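Local coordinates for protein proliferating cell nuclear antigen (Entamoeba histolytica, PDB 3P91) that forms a ring-shaped sliding clamp around DNA and probably raises the processivity of DNA polymerase delta during replication, at residues A[237-242]-A[250-255]. Sequence-based numbering, arbitrary orientation.
Sequences PLIMEF and KFYLAP
Pro237 meets Leu253 and Ala254 where the last β-hairpin of the PCNA fold opens, its antiparallel strands 238-244 and 247-253 lying centrally in a large sheet of the clamp subunit. CB of Pro237 rests 3.4 Å from O of Leu253, the same oxygen that takes the N-H of Leu238 in a short, bent bond (N to O 2.7 Å, 140° at the hydrogen). The return bond, from Leu253 N to Leu238 O, is straighter. As antiparallel pairing requires, a non-hydrogen-bonded pair follows, Ile239 with Tyr252, both pointing the same way; CG2 of Ile239 lies over one face of the phenol ring, while CG1 comes within 4.2 Å of Tyr252 CE1. On the other face of the sheet, Leu238, Met240, Phe251 and Leu253 turn toward helix 212-218 and strand 206-211, an apolar layer in which Phe251 stacks on Phe218. Met240 exchanges two backbone hydrogen bonds with Phe251, and its O also lies at the edge of that ring. Glu241 and Lys250, again non-hydrogen-bonded, run alongside each other with extended chains, yet OE2 stops 4.1 Å from NZ, beyond a salt bridge. Phe242 CB does not aim at the partner strand, but chi1 of -62° sets CG beside the backbone N and swings the ring back, bringing CE2 4.0 Å from Phe251 CE2.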
loop_
_atom_site.group_PDB
_atom_site.type_symbol
_atom_site.label_atom_id
_atom_site.label_comp_id
_atom_site.label_asym_id
_atom_site.label_seq_id
_atom_site.Cartn_x
_atom_site.Cartn_y
_atom_site.Cartn_z
ATOM N N PRO A 237 -28.806 6.654 -24.734
ATOM C CA PRO A 237 -27.735 6.645 -23.730
ATOM C C PRO A 237 -28.199 6.556 -22.279
ATOM O O PRO A 237 -29.177 7.184 -21.871
ATOM C CB PRO A 237 -26.979 7.966 -23.980
ATOM C CG PRO A 237 -27.771 8.716 -24.971
ATOM C CD PRO A 237 -28.608 7.718 -25.724
ATOM N N LEU A 238 -27.479 5.744 -21.518
ATOM C CA LEU A 238 -27.660 5.654 -20.085
ATOM C C LEU A 238 -27.171 6.933 -19.415
ATOM O O LEU A 238 -26.301 7.621 -19.938
ATOM C CB LEU A 238 -26.862 4.461 -19.556
ATOM C CG LEU A 238 -26.584 4.362 -18.058
ATOM C CD1 LEU A 238 -27.733 3.726 -17.310
ATOM C CD2 LEU A 238 -25.306 3.604 -17.842
ATOM N N ILE A 239 -27.738 7.245 -18.255
ATOM C CA ILE A 239 -27.219 8.310 -17.412
ATOM C C ILE A 239 -26.732 7.727 -16.098
ATOM O O ILE A 239 -27.430 6.947 -15.452
ATOM C CB ILE A 239 -28.290 9.353 -17.067
ATOM C CG1 ILE A 239 -29.155 9.661 -18.276
ATOM C CG2 ILE A 239 -27.654 10.633 -16.544
ATOM C CD1 ILE A 239 -30.303 10.543 -17.935
ATOM N N MET A 240 -25.524 8.104 -15.704
ATOM C CA MET A 240 -25.035 7.768 -14.380
ATOM C C MET A 240 -24.826 9.079 -13.643
ATOM O O MET A 240 -23.942 9.848 -13.989
ATOM C CB MET A 240 -23.732 6.973 -14.470
ATOM C CG MET A 240 -23.306 6.308 -13.173
ATOM S SD MET A 240 -21.733 5.434 -13.344
ATOM C CE MET A 240 -22.183 4.169 -14.520
ATOM N N GLU A 241 -25.660 9.335 -12.642
ATOM C CA GLU A 241 -25.646 10.609 -11.938
ATOM C C GLU A 241 -25.143 10.521 -10.501
ATOM O O GLU A 241 -25.596 9.695 -9.718
ATOM C CB GLU A 241 -27.044 11.212 -11.925
ATOM C CG GLU A 241 -27.187 12.345 -10.927
ATOM C CD GLU A 241 -28.625 12.768 -10.732
ATOM O OE1 GLU A 241 -29.021 13.012 -9.574
ATOM O OE2 GLU A 241 -29.359 12.859 -11.736
ATOM N N PHE A 242 -24.208 11.398 -10.161
ATOM C CA PHE A 242 -23.757 11.549 -8.790
ATOM C C PHE A 242 -24.138 12.933 -8.268
ATOM O O PHE A 242 -23.431 13.913 -8.500
ATOM C CB PHE A 242 -22.247 11.343 -8.703
ATOM C CG PHE A 242 -21.805 9.982 -9.125
ATOM C CD1 PHE A 242 -21.693 8.958 -8.199
ATOM C CD2 PHE A 242 -21.522 9.713 -10.451
ATOM C CE1 PHE A 242 -21.301 7.693 -8.589
ATOM C CE2 PHE A 242 -21.123 8.450 -10.844
ATOM C CZ PHE A 242 -21.015 7.442 -9.914
ATOM N N LYS A 250 -22.852 14.112 -13.982
ATOM C CA LYS A 250 -23.553 13.145 -14.813
ATOM C C LYS A 250 -22.723 12.689 -15.989
ATOM O O LYS A 250 -21.958 13.467 -16.559
ATOM C CB LYS A 250 -24.865 13.716 -15.334
ATOM C CG LYS A 250 -25.904 13.944 -14.283
ATOM C CD LYS A 250 -27.027 14.717 -14.896
ATOM C CE LYS A 250 -28.131 14.998 -13.913
ATOM N NZ LYS A 250 -29.161 15.827 -14.594
ATOM N N PHE A 251 -22.887 11.418 -16.340
ATOM C CA PHE A 251 -22.251 10.855 -17.514
ATOM C C PHE A 251 -23.314 10.307 -18.437
ATOM O O PHE A 251 -24.327 9.786 -17.973
ATOM C CB PHE A 251 -21.326 9.724 -17.119
ATOM C CG PHE A 251 -20.272 10.126 -16.162
ATOM C CD1 PHE A 251 -19.045 10.555 -16.616
ATOM C CD2 PHE A 251 -20.500 10.068 -14.808
ATOM C CE1 PHE A 251 -18.057 10.921 -15.734
ATOM C CE2 PHE A 251 -19.520 10.430 -13.921
ATOM C CZ PHE A 251 -18.294 10.861 -14.385
ATOM N N TYR A 252 -23.071 10.421 -19.740
ATOM C CA TYR A 252 -23.994 9.923 -20.749
ATOM C C TYR A 252 -23.281 8.939 -21.641
ATOM O O TYR A 252 -22.285 9.283 -22.278
ATOM C CB TYR A 252 -24.526 11.070 -21.599
ATOM C CG TYR A 252 -25.341 12.073 -20.829
ATOM C CD1 TYR A 252 -26.722 12.056 -20.892
ATOM C CD2 TYR A 252 -24.728 13.039 -20.031
ATOM C CE1 TYR A 252 -27.477 12.969 -20.198
ATOM C CE2 TYR A 252 -25.479 13.960 -19.322
ATOM C CZ TYR A 252 -26.859 13.918 -19.416
ATOM O OH TYR A 252 -27.639 14.821 -18.730
ATOM N N LEU A 253 -23.796 7.714 -21.685
ATOM C CA LEU A 253 -23.170 6.660 -22.464
ATOM C C LEU A 253 -24.180 5.866 -23.290
ATOM O O LEU A 253 -25.149 5.315 -22.763
ATOM C CB LEU A 253 -22.370 5.728 -21.555
ATOM C CG LEU A 253 -21.596 4.636 -22.291
ATOM C CD1 LEU A 253 -20.500 5.229 -23.167
ATOM C CD2 LEU A 253 -21.019 3.630 -21.306
ATOM N N ALA A 254 -23.938 5.807 -24.591
ATOM C CA ALA A 254 -24.820 5.092 -25.495
ATOM C C ALA A 254 -24.606 3.577 -25.416
ATOM O O ALA A 254 -23.477 3.102 -25.305
ATOM C CB ALA A 254 -24.612 5.588 -26.915
ATOM N N PRO A 255 -25.697 2.807 -25.477
ATOM C CA PRO A 255 -25.571 1.348 -25.443
ATOM C C PRO A 255 -24.817 0.794 -26.660
ATOM O O PRO A 255 -24.714 1.466 -27.687
ATOM C CB PRO A 255 -27.026 0.876 -25.424
ATOM C CG PRO A 255 -27.799 2.014 -25.963
ATOM C CD PRO A 255 -27.100 3.242 -25.535
#